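Local coordinates for superkiller protein 7 (Saccharomyces cerevisiae, PDB 4ZKE) that binds GTP through a translational-GTPase fold and probably takes part in Ski-dependent cytoplasmic RNA degradation, at residues 318-323 with 465-470; 381-386 with 399-404; 313-318 with 328-333. All blocks are in the same frame, centred on the assembly; numbering follows the deposited sequence.

Contact 1. Residues 318-323 with 465-470; sequences HTQYED and PDFALN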
loop_
_atom_site.group_PDB
_atom_site.type_symbol
_atom_site.label_atom_id
_atom_site.label_comp_id
_atom_site.label_asym_id
_atom_site.label_seq_id
_atom_site.Cartn_x
_atom_site.Cartn_y
_atom_site.Cartn_z
ATOM N N HIS A 318 13.489 -9.142 13.683
ATOM C CA HIS A 318 14.480 -9.623 12.727
ATOM C C HIS A 318 14.828 -8.541 11.715
ATOM O O HIS A 318 13.969 -8.076 10.966
ATOM C CB HIS A 318 13.967 -10.874 12.017
ATOM C CG HIS A 318 13.864 -12.067 12.912
ATOM N ND1 HIS A 318 14.888 -12.977 13.059
ATOM C CD2 HIS A 318 12.866 -12.489 13.725
ATOM C CE1 HIS A 318 14.523 -13.914 13.916
ATOM N NE2 HIS A 318 13.300 -13.640 14.334
ATOM N N THR A 319 16.094 -8.142 11.706
ATOM C CA THR A 319 16.550 -7.076 10.827
ATOM C C THR A 319 16.917 -7.594 9.446
ATOM O O THR A 319 17.075 -8.797 9.236
ATOM C CB THR A 319 17.776 -6.351 11.404
ATOM O OG1 THR A 319 18.915 -7.217 11.343
ATOM C CG2 THR A 319 17.529 -5.926 12.843
ATOM N N GLN A 320 17.068 -6.664 8.510
ATOM C CA GLN A 320 17.482 -6.999 7.159
ATOM C C GLN A 320 18.991 -7.203 7.130
ATOM O O GLN A 320 19.512 -7.926 6.282
ATOM C CB GLN A 320 17.050 -5.908 6.178
ATOM C CG GLN A 320 16.243 -6.450 5.016
ATOM C CD GLN A 320 15.009 -7.209 5.470
ATOM O OE1 GLN A 320 13.989 -6.619 5.828
ATOM N NE2 GLN A 320 15.104 -8.531 5.461
ATOM N N TYR A 321 19.687 -6.551 8.058
ATOM C CA TYR A 321 21.071 -6.900 8.358
ATOM C C TYR A 321 21.101 -8.379 8.731
ATOM O O TYR A 321 20.522 -8.784 9.738
ATOM C CB TYR A 321 21.630 -6.039 9.492
ATOM C CG TYR A 321 22.827 -5.202 9.093
ATOM C CD1 TYR A 321 24.107 -5.744 9.080
ATOM C CD2 TYR A 321 22.677 -3.868 8.735
ATOM C CE1 TYR A 321 25.205 -4.981 8.719
ATOM C CE2 TYR A 321 23.770 -3.095 8.373
ATOM C CZ TYR A 321 25.033 -3.659 8.368
ATOM O OH TYR A 321 26.133 -2.906 8.008
ATOM N N GLU A 322 21.796 -9.168 7.916
ATOM C CA GLU A 322 21.594 -10.618 7.836
ATOM C C GLU A 322 21.423 -11.357 9.166
ATOM O O GLU A 322 20.529 -12.195 9.297
ATOM C CB GLU A 322 22.762 -11.250 7.071
ATOM C CG GLU A 322 22.671 -12.766 6.948
ATOM C CD GLU A 322 23.312 -13.292 5.675
ATOM O OE1 GLU A 322 24.180 -12.594 5.105
ATOM O OE2 GLU A 322 22.942 -14.405 5.242
ATOM N N ASP A 323 22.262 -11.048 10.148
ATOM C CA ASP A 323 22.327 -11.862 11.359
ATOM C C ASP A 323 21.423 -11.371 12.491
ATOM O O ASP A 323 20.809 -12.182 13.189
ATOM C CB ASP A 323 23.774 -11.924 11.862
ATOM C CG ASP A 323 23.987 -13.009 12.906
ATOM O OD1 ASP A 323 23.235 -14.008 12.900
ATOM O OD2 ASP A 323 24.915 -12.866 13.730
ATOM N N PRO A 465 25.907 -6.717 -0.108
ATOM C CA PRO A 465 26.559 -7.551 0.912
ATOM C C PRO A 465 25.866 -7.485 2.268
ATOM O O PRO A 465 25.256 -6.469 2.596
ATOM C CB PRO A 465 27.971 -6.954 1.011
ATOM C CG PRO A 465 28.165 -6.191 -0.239
ATOM C CD PRO A 465 26.817 -5.676 -0.616
ATOM N N ASP A 466 25.969 -8.561 3.042
ATOM C CA ASP A 466 25.442 -8.598 4.405
ATOM C C ASP A 466 23.958 -8.235 4.473
ATOM O O ASP A 466 23.478 -7.720 5.484
ATOM C CB ASP A 466 26.247 -7.657 5.307
ATOM C CG ASP A 466 27.704 -8.073 5.432
ATOM O OD1 ASP A 466 28.572 -7.178 5.523
ATOM O OD2 ASP A 466 27.982 -9.293 5.439
ATOM N N PHE A 467 23.240 -8.508 3.388
ATOM C CA PHE A 467 21.798 -8.311 3.343
ATOM C C PHE A 467 21.119 -9.639 3.046
ATOM O O PHE A 467 21.578 -10.406 2.198
ATOM C CB PHE A 467 21.419 -7.270 2.287
ATOM C CG PHE A 467 19.935 -7.038 2.163
ATOM C CD1 PHE A 467 19.356 -5.894 2.682
ATOM C CD2 PHE A 467 19.120 -7.965 1.526
ATOM C CE1 PHE A 467 17.995 -5.676 2.566
ATOM C CE2 PHE A 467 17.759 -7.758 1.416
ATOM C CZ PHE A 467 17.195 -6.613 1.937
ATOM N N ALA A 468 20.024 -9.904 3.748
ATOM C CA ALA A 468 19.226 -11.101 3.511
ATOM C C ALA A 468 17.743 -10.766 3.605
ATOM O O ALA A 468 17.325 -9.986 4.461
ATOM C CB ALA A 468 19.592 -12.188 4.502
ATOM N N LEU A 469 16.953 -11.357 2.717
ATOM C CA LEU A 469 15.513 -11.132 2.700
ATOM C C LEU A 469 14.808 -12.021 3.720
ATOM O O LEU A 469 14.925 -13.247 3.673
ATOM C CB LEU A 469 14.955 -11.394 1.301
ATOM C CG LEU A 469 13.527 -10.915 1.040
ATOM C CD1 LEU A 469 13.486 -9.405 0.955
ATOM C CD2 LEU A 469 12.989 -11.522 -0.241
ATOM N N ASN A 470 14.074 -11.398 4.637
ATOM C CA ASN A 470 13.299 -12.135 5.628
ATOM C C ASN A 470 12.007 -12.646 5.008
ATOM O O ASN A 470 11.197 -11.858 4.514
ATOM C CB ASN A 470 12.980 -11.260 6.842
ATOM C CG ASN A 470 14.202 -10.966 7.694
ATOM O OD1 ASN A 470 15.066 -11.821 7.883
ATOM N ND2 ASN A 470 14.275 -9.749 8.219
#
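Over one face of the F467 ring lies the carbonyl oxygen of Q320. F467 leaves its backbone pointing away from the loop 318-323; with CG anti to the backbone N (chi1 179°), the end of the ring nevertheless comes back to Q320, although the closeness of the Q320 side chain to CE1 of F467 is doubtful. The Y321 ring meets D466 O obliquely, its CD1 4.2 Å from that oxygen. The amide of N470 sets ND2 3.1 Å from T319 O in a hydrogen bond, but ND2 stands above the plane of that carbonyl, 76° out of it, so neither lone pair is addressed directly.

The main chains are bridged once, at Y321 and F467. On one flank A468 N gives a nearly straight hydrogen bond (168°) to Q320 O at 3.3 Å; on the other E322 N donates to D466 O, also at 3.3 Å. The loop braces itself as well: T319 OG1 donates in plane to a lone pair of Y321 O, 2.8 Å away. At the solvent side the bent chain of E322 lays CG 4.0 Å from A468 CB. R405, just beyond the strand 400-404, touches E322 and hydrogen-bonds F467 O.

As an example of how two domains can be joined through loops, the contact relies on peptide groups for two of its three hydrogen bonds and on a side-chain amide for the third. The charges gather at its margin, where E322 OE1 and D466 OD2 come to 5.0 Å. These like charges would be expected to disfavour each other mildly, an effect that R405 nearby may temper.

Contact 2. Residues 381-386 with 399-404; sequences IIIHSR and LKLLAL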
loop_
_atom_site.group_PDB
_atom_site.type_symbol
_atom_site.label_atom_id
_atom_site.label_comp_id
_atom_site.label_asym_id
_atom_site.label_seq_id
_atom_site.Cartn_x
_atom_site.Cartn_y
_atom_site.Cartn_z
ATOM N N ILE A 381 10.699 -7.247 10.157
ATOM C CA ILE A 381 9.499 -7.900 10.656
ATOM C C ILE A 381 9.597 -8.166 12.148
ATOM O O ILE A 381 10.689 -8.252 12.715
ATOM C CB ILE A 381 9.221 -9.233 9.926
ATOM C CG1 ILE A 381 10.393 -10.201 10.087
ATOM C CG2 ILE A 381 8.949 -8.982 8.449
ATOM C CD1 ILE A 381 9.996 -11.643 9.893
ATOM N N ILE A 382 8.433 -8.297 12.772
ATOM C CA ILE A 382 8.346 -8.637 14.178
ATOM C C ILE A 382 7.397 -9.824 14.331
ATOM O O ILE A 382 6.324 -9.858 13.727
ATOM C CB ILE A 382 7.874 -7.426 15.022
ATOM C CG1 ILE A 382 7.828 -7.787 16.507
ATOM C CG2 ILE A 382 6.514 -6.914 14.542
ATOM C CD1 ILE A 382 7.675 -6.586 17.415
ATOM N N ILE A 383 7.821 -10.811 15.115
ATOM C CA ILE A 383 7.017 -12.001 15.376
ATOM C C ILE A 383 7.027 -12.324 16.863
ATOM O O ILE A 383 7.809 -11.753 17.622
ATOM C CB ILE A 383 7.536 -13.224 14.586
ATOM C CG1 ILE A 383 8.997 -13.515 14.945
ATOM C CG2 ILE A 383 7.386 -12.981 13.086
ATOM C CD1 ILE A 383 9.532 -14.807 14.368
ATOM N N HIS A 384 6.155 -13.237 17.279
ATOM C CA HIS A 384 6.170 -13.705 18.657
ATOM C C HIS A 384 7.447 -14.503 18.887
ATOM O O HIS A 384 7.935 -15.183 17.984
ATOM C CB HIS A 384 4.939 -14.556 18.975
ATOM C CG HIS A 384 4.765 -14.829 20.437
ATOM N ND1 HIS A 384 5.274 -15.952 21.053
ATOM C CD2 HIS A 384 4.149 -14.115 21.410
ATOM C CE1 HIS A 384 4.974 -15.923 22.340
ATOM N NE2 HIS A 384 4.291 -14.818 22.582
ATOM N N SER A 385 7.989 -14.412 20.094
ATOM C CA SER A 385 9.257 -15.059 20.394
ATOM C C SER A 385 9.145 -16.576 20.327
ATOM O O SER A 385 8.208 -17.172 20.859
ATOM C CB SER A 385 9.760 -14.631 21.772
ATOM O OG SER A 385 10.937 -15.336 22.120
ATOM N N ARG A 386 10.109 -17.189 19.650
ATOM C CA ARG A 386 10.224 -18.639 19.598
ATOM C C ARG A 386 11.112 -19.087 20.758
ATOM O O ARG A 386 12.190 -19.650 20.560
ATOM C CB ARG A 386 10.791 -19.081 18.246
ATOM C CG ARG A 386 10.015 -18.516 17.055
ATOM C CD ARG A 386 10.632 -18.897 15.716
ATOM N NE ARG A 386 11.803 -18.087 15.386
ATOM C CZ ARG A 386 12.513 -18.215 14.268
ATOM N NH1 ARG A 386 12.177 -19.124 13.359
ATOM N NH2 ARG A 386 13.565 -17.435 14.055
ATOM N N LEU A 399 6.887 -21.037 14.165
ATOM C CA LEU A 399 6.814 -20.322 12.897
ATOM C C LEU A 399 8.112 -20.446 12.102
ATOM O O LEU A 399 9.202 -20.218 12.627
ATOM C CB LEU A 399 6.486 -18.848 13.140
ATOM C CG LEU A 399 6.159 -18.006 11.904
ATOM C CD1 LEU A 399 4.956 -18.563 11.151
ATOM C CD2 LEU A 399 5.913 -16.558 12.302
ATOM N N LYS A 400 7.978 -20.813 10.832
ATOM C CA LYS A 400 9.123 -20.962 9.941
ATOM C C LYS A 400 9.549 -19.606 9.387
ATOM O O LYS A 400 8.769 -18.935 8.710
ATOM C CB LYS A 400 8.781 -21.919 8.795
ATOM C CG LYS A 400 9.676 -23.147 8.694
ATOM C CD LYS A 400 11.065 -22.804 8.162
ATOM C CE LYS A 400 11.548 -23.849 7.163
ATOM N NZ LYS A 400 10.782 -23.798 5.884
ATOM N N LEU A 401 10.783 -19.209 9.684
ATOM C CA LEU A 401 11.328 -17.942 9.205
ATOM C C LEU A 401 12.607 -18.193 8.418
ATOM O O LEU A 401 13.497 -18.905 8.879
ATOM C CB LEU A 401 11.596 -16.992 10.375
ATOM C CG LEU A 401 12.247 -15.643 10.047
ATOM C CD1 LEU A 401 11.440 -14.871 9.013
ATOM C CD2 LEU A 401 12.412 -14.815 11.313
ATOM N N LEU A 402 12.685 -17.603 7.228
ATOM C CA LEU A 402 13.824 -17.796 6.338
ATOM C C LEU A 402 14.572 -16.491 6.098
ATOM O O LEU A 402 13.962 -15.429 5.984
ATOM C CB LEU A 402 13.360 -18.378 5.002
ATOM C CG LEU A 402 12.523 -19.655 5.095
ATOM C CD1 LEU A 402 12.032 -20.072 3.722
ATOM C CD2 LEU A 402 13.319 -20.778 5.739
ATOM N N ALA A 403 15.895 -16.586 6.026
ATOM C CA ALA A 403 16.744 -15.455 5.672
ATOM C C ALA A 403 17.465 -15.781 4.371
ATOM O O ALA A 403 18.422 -16.553 4.366
ATOM C CB ALA A 403 17.735 -15.156 6.783
ATOM N N LEU A 404 16.998 -15.194 3.273
ATOM C CA LEU A 404 17.413 -15.622 1.939
ATOM C C LEU A 404 18.298 -14.612 1.211
ATOM O O LEU A 404 17.971 -13.425 1.124
ATOM C CB LEU A 404 16.179 -15.912 1.087
ATOM C CG LEU A 404 15.180 -16.926 1.649
ATOM C CD1 LEU A 404 13.998 -17.075 0.701
ATOM C CD2 LEU A 404 15.843 -18.274 1.894
#
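L399 opens the second segment by meeting its partner with both ends. Its branch CD2 crosses the side chain of I383 at a slant, 3.9 Å from CG2, while its carbonyl oxygen accepts a hydrogen bond from NH1 of R386 at 3.3 Å. The donor sits almost in line with the C=O bond, yet the N-H is bent (141° at the hydrogen), and the oxygen lies at the guanidinium's edge, tilted somewhat from its plane. R386 gets there by a bend at chi3 (-78°), which turns the end of an otherwise extended chain across the strand.

K400 turns its side chain away, and its backbone pairs with D473 of strand 469-473. L401 returns to the contact and touches all three partners, R386, I381 and I383. Its CB lies 3.7 Å from R386 NH1, with the two side chains crossing at nearly a right angle. CD1 reaches tip to tip toward I381 CD1, at 3.6 Å, and CD2 rests 4.2 Å from I383 CD1. Both isoleucines hold CG1 between the backbone N and the carbonyl carbon (chi1 near 59°), a less common rotamer that carries CD1 toward L401. Beyond L401 the segment parts from its partner, and L404 packs on V471 instead.

Chemically this is an oily seam with one polar edge. The branches of L399 and L401 mesh with alternate isoleucines of strand 381-384, and R386 closes the rim. Its NE is already tied to E316 by a salt bridge, so the guanidinium is held from two sides and its rotation is probably restricted.

Contact 3. Residues 313-318 with 328-333; sequences QTIEIH and GIVSRM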
loop_
_atom_site.group_PDB
_atom_site.type_symbol
_atom_site.label_atom_id
_atom_site.label_comp_id
_atom_site.label_asym_id
_atom_site.label_seq_id
_atom_site.Cartn_x
_atom_site.Cartn_y
_atom_site.Cartn_z
ATOM N N GLN A 313 3.674 -9.469 25.958
ATOM C CA GLN A 313 4.192 -10.643 25.262
ATOM C C GLN A 313 5.640 -10.446 24.829
ATOM O O GLN A 313 6.084 -9.320 24.593
ATOM C CB GLN A 313 3.330 -10.973 24.039
ATOM C CG GLN A 313 1.981 -11.580 24.380
ATOM C CD GLN A 313 1.254 -12.115 23.158
ATOM O OE1 GLN A 313 0.995 -11.382 22.203
ATOM N NE2 GLN A 313 0.927 -13.401 23.183
ATOM N N THR A 314 6.370 -11.554 24.729
ATOM C CA THR A 314 7.737 -11.532 24.232
ATOM C C THR A 314 7.712 -11.644 22.714
ATOM O O THR A 314 6.919 -12.403 22.157
ATOM C CB THR A 314 8.584 -12.678 24.825
ATOM O OG1 THR A 314 8.440 -12.696 26.250
ATOM C CG2 THR A 314 10.061 -12.497 24.475
ATOM N N ILE A 315 8.584 -10.882 22.056
ATOM C CA ILE A 315 8.638 -10.839 20.597
ATOM C C ILE A 315 10.071 -10.946 20.076
ATOM O O ILE A 315 11.031 -10.796 20.834
ATOM C CB ILE A 315 7.995 -9.539 20.047
ATOM C CG1 ILE A 315 8.583 -8.289 20.720
ATOM C CG2 ILE A 315 6.484 -9.572 20.250
ATOM C CD1 ILE A 315 9.830 -7.729 20.052
ATOM N N GLU A 316 10.193 -11.223 18.780
ATOM C CA GLU A 316 11.477 -11.217 18.079
ATOM C C GLU A 316 11.464 -10.168 16.973
ATOM O O GLU A 316 10.530 -10.120 16.177
ATOM C CB GLU A 316 11.782 -12.589 17.469
ATOM C CG GLU A 316 12.278 -13.639 18.446
ATOM C CD GLU A 316 12.354 -15.023 17.815
ATOM O OE1 GLU A 316 12.510 -15.110 16.578
ATOM O OE2 GLU A 316 12.250 -16.025 18.554
ATOM N N ILE A 317 12.501 -9.339 16.923
ATOM C CA ILE A 317 12.676 -8.384 15.835
ATOM C C ILE A 317 13.810 -8.861 14.941
ATOM O O ILE A 317 14.953 -8.965 15.384
ATOM C CB ILE A 317 12.984 -6.962 16.349
ATOM C CG1 ILE A 317 11.846 -6.466 17.245
ATOM C CG2 ILE A 317 13.192 -6.003 15.174
ATOM C CD1 ILE A 317 12.119 -5.135 17.925
ATOM N N HIS A 318 13.489 -9.142 13.683
ATOM C CA HIS A 318 14.480 -9.623 12.727
ATOM C C HIS A 318 14.828 -8.541 11.715
ATOM O O HIS A 318 13.969 -8.076 10.966
ATOM C CB HIS A 318 13.967 -10.874 12.017
ATOM C CG HIS A 318 13.864 -12.067 12.912
ATOM N ND1 HIS A 318 14.888 -12.977 13.059
ATOM C CD2 HIS A 318 12.866 -12.489 13.725
ATOM C CE1 HIS A 318 14.523 -13.914 13.916
ATOM N NE2 HIS A 318 13.300 -13.640 14.334
ATOM N N GLY A 328 12.721 -9.084 22.880
ATOM C CA GLY A 328 12.218 -8.017 23.719
ATOM C C GLY A 328 10.802 -8.293 24.164
ATOM O O GLY A 328 10.211 -9.302 23.783
ATOM N N ILE A 329 10.262 -7.388 24.975
ATOM C CA ILE A 329 8.905 -7.512 25.484
ATOM C C ILE A 329 8.101 -6.282 25.082
ATOM O O ILE A 329 8.626 -5.170 25.051
ATOM C CB ILE A 329 8.892 -7.674 27.020
ATOM C CG1 ILE A 329 9.774 -8.857 27.437
ATOM C CG2 ILE A 329 7.465 -7.866 27.526
ATOM C CD1 ILE A 329 9.976 -8.986 28.936
ATOM N N VAL A 330 6.830 -6.488 24.762
ATOM C CA VAL A 330 5.938 -5.379 24.461
ATOM C C VAL A 330 5.589 -4.644 25.753
ATOM O O VAL A 330 4.811 -5.138 26.567
ATOM C CB VAL A 330 4.649 -5.862 23.762
ATOM C CG1 VAL A 330 3.706 -4.696 23.491
ATOM C CG2 VAL A 330 4.992 -6.571 22.466
ATOM N N SER A 331 6.176 -3.467 25.937
ATOM C CA SER A 331 5.923 -2.658 27.122
ATOM C C SER A 331 4.510 -2.086 27.096
ATOM O O SER A 331 3.769 -2.187 28.073
ATOM C CB SER A 331 6.946 -1.526 27.225
ATOM O OG SER A 331 6.647 -0.670 28.312
ATOM N N ARG A 332 4.150 -1.479 25.971
ATOM C CA ARG A 332 2.822 -0.908 25.797
ATOM C C ARG A 332 2.523 -0.727 24.314
ATOM O O ARG A 332 3.427 -0.794 23.482
ATOM C CB ARG A 332 2.707 0.429 26.532
ATOM C CG ARG A 332 3.590 1.534 25.974
ATOM C CD ARG A 332 3.361 2.847 26.710
ATOM N NE ARG A 332 3.717 4.006 25.887
ATOM C CZ ARG A 332 4.653 4.907 26.183
ATOM N NH1 ARG A 332 5.362 4.821 27.304
ATOM N NH2 ARG A 332 4.879 5.913 25.349
ATOM N N MET A 333 1.252 -0.500 23.994
ATOM C CA MET A 333 0.832 -0.241 22.622
ATOM C C MET A 333 -0.171 0.906 22.568
ATOM O O MET A 333 -1.031 1.031 23.439
ATOM C CB MET A 333 0.224 -1.498 21.997
ATOM C CG MET A 333 1.178 -2.673 21.931
ATOM S SD MET A 333 0.479 -4.093 21.076
ATOM C CE MET A 333 -0.979 -4.427 22.064
#
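I315 reaches across to both G328 and V330, and its side chain can be followed outward from CB. There it forks. The short branch, CG2, meets V330 CG2 at 4.0 Å, the two side chains crossing at about a right angle. The long branch turns the other way: CG1 sits between the backbone N and the carbonyl carbon (chi1 52°), which brings it to 3.6 Å from G328 O, and the terminal CD1 stays 4.1 Å from the same G328 O. I309 of strand 308-310 and V361 of strand 356-364 also pack against this side chain. With an alanine here, V330 CG2 would probably be left without its methyl partner, and a gap would be likely to open toward I309 and V361.

On the face that carries T314 and I329, T314 CG2 comes to 3.3 Å from G328 O. The backbones supply the main grip. I315 and G328 form an antiparallel hydrogen-bonded pair: I315 N donates to G328 O at 2.9 Å, and G328 N to I315 O at 3.2 Å. T314 and I329 are the next, non-hydrogen-bonded pair, and beyond them V330 N donates to Q313 O at 2.9 Å, nearly straight at 171°. Past I315 the first strand departs: the short segments 314-318 and 328-333 run at 117° between their N-to-C directions, well short of antiparallel. At its far end H318 NE2 reaches E316 OE1 at 2.8 Å on the anti lone pair, with that oxygen in the ring plane; the same oxygen receives R386.

Two antiparallel pairs followed by divergence make this a beta hairpin of a closed barrel, the six-stranded antiparallel barrel of domain II, as in the second domain of EF-Tu-like GTPases.

Overall arrangement
Following the chain from its N terminus, contact 3 comes first and closes the short hairpin between strands 314-318 and 325-335 within the domain II barrel. Contact 1 starts at the end of the same strand, sharing H318, and closes only at 465-470; the two therefore cross along the chain. Contact 2 falls wholly between the segments of contact 1 and follows contact 3 in series, across the linker from strand 381-384 to strand 400-404. Contacts 1 and 2 both fasten the domain II barrel to the two-stranded sheet 400-404/469-473 next to the second barrel, and to the loop leading into it, while pairing of 381-384 with 314-318 joins contact 2 to contact 3.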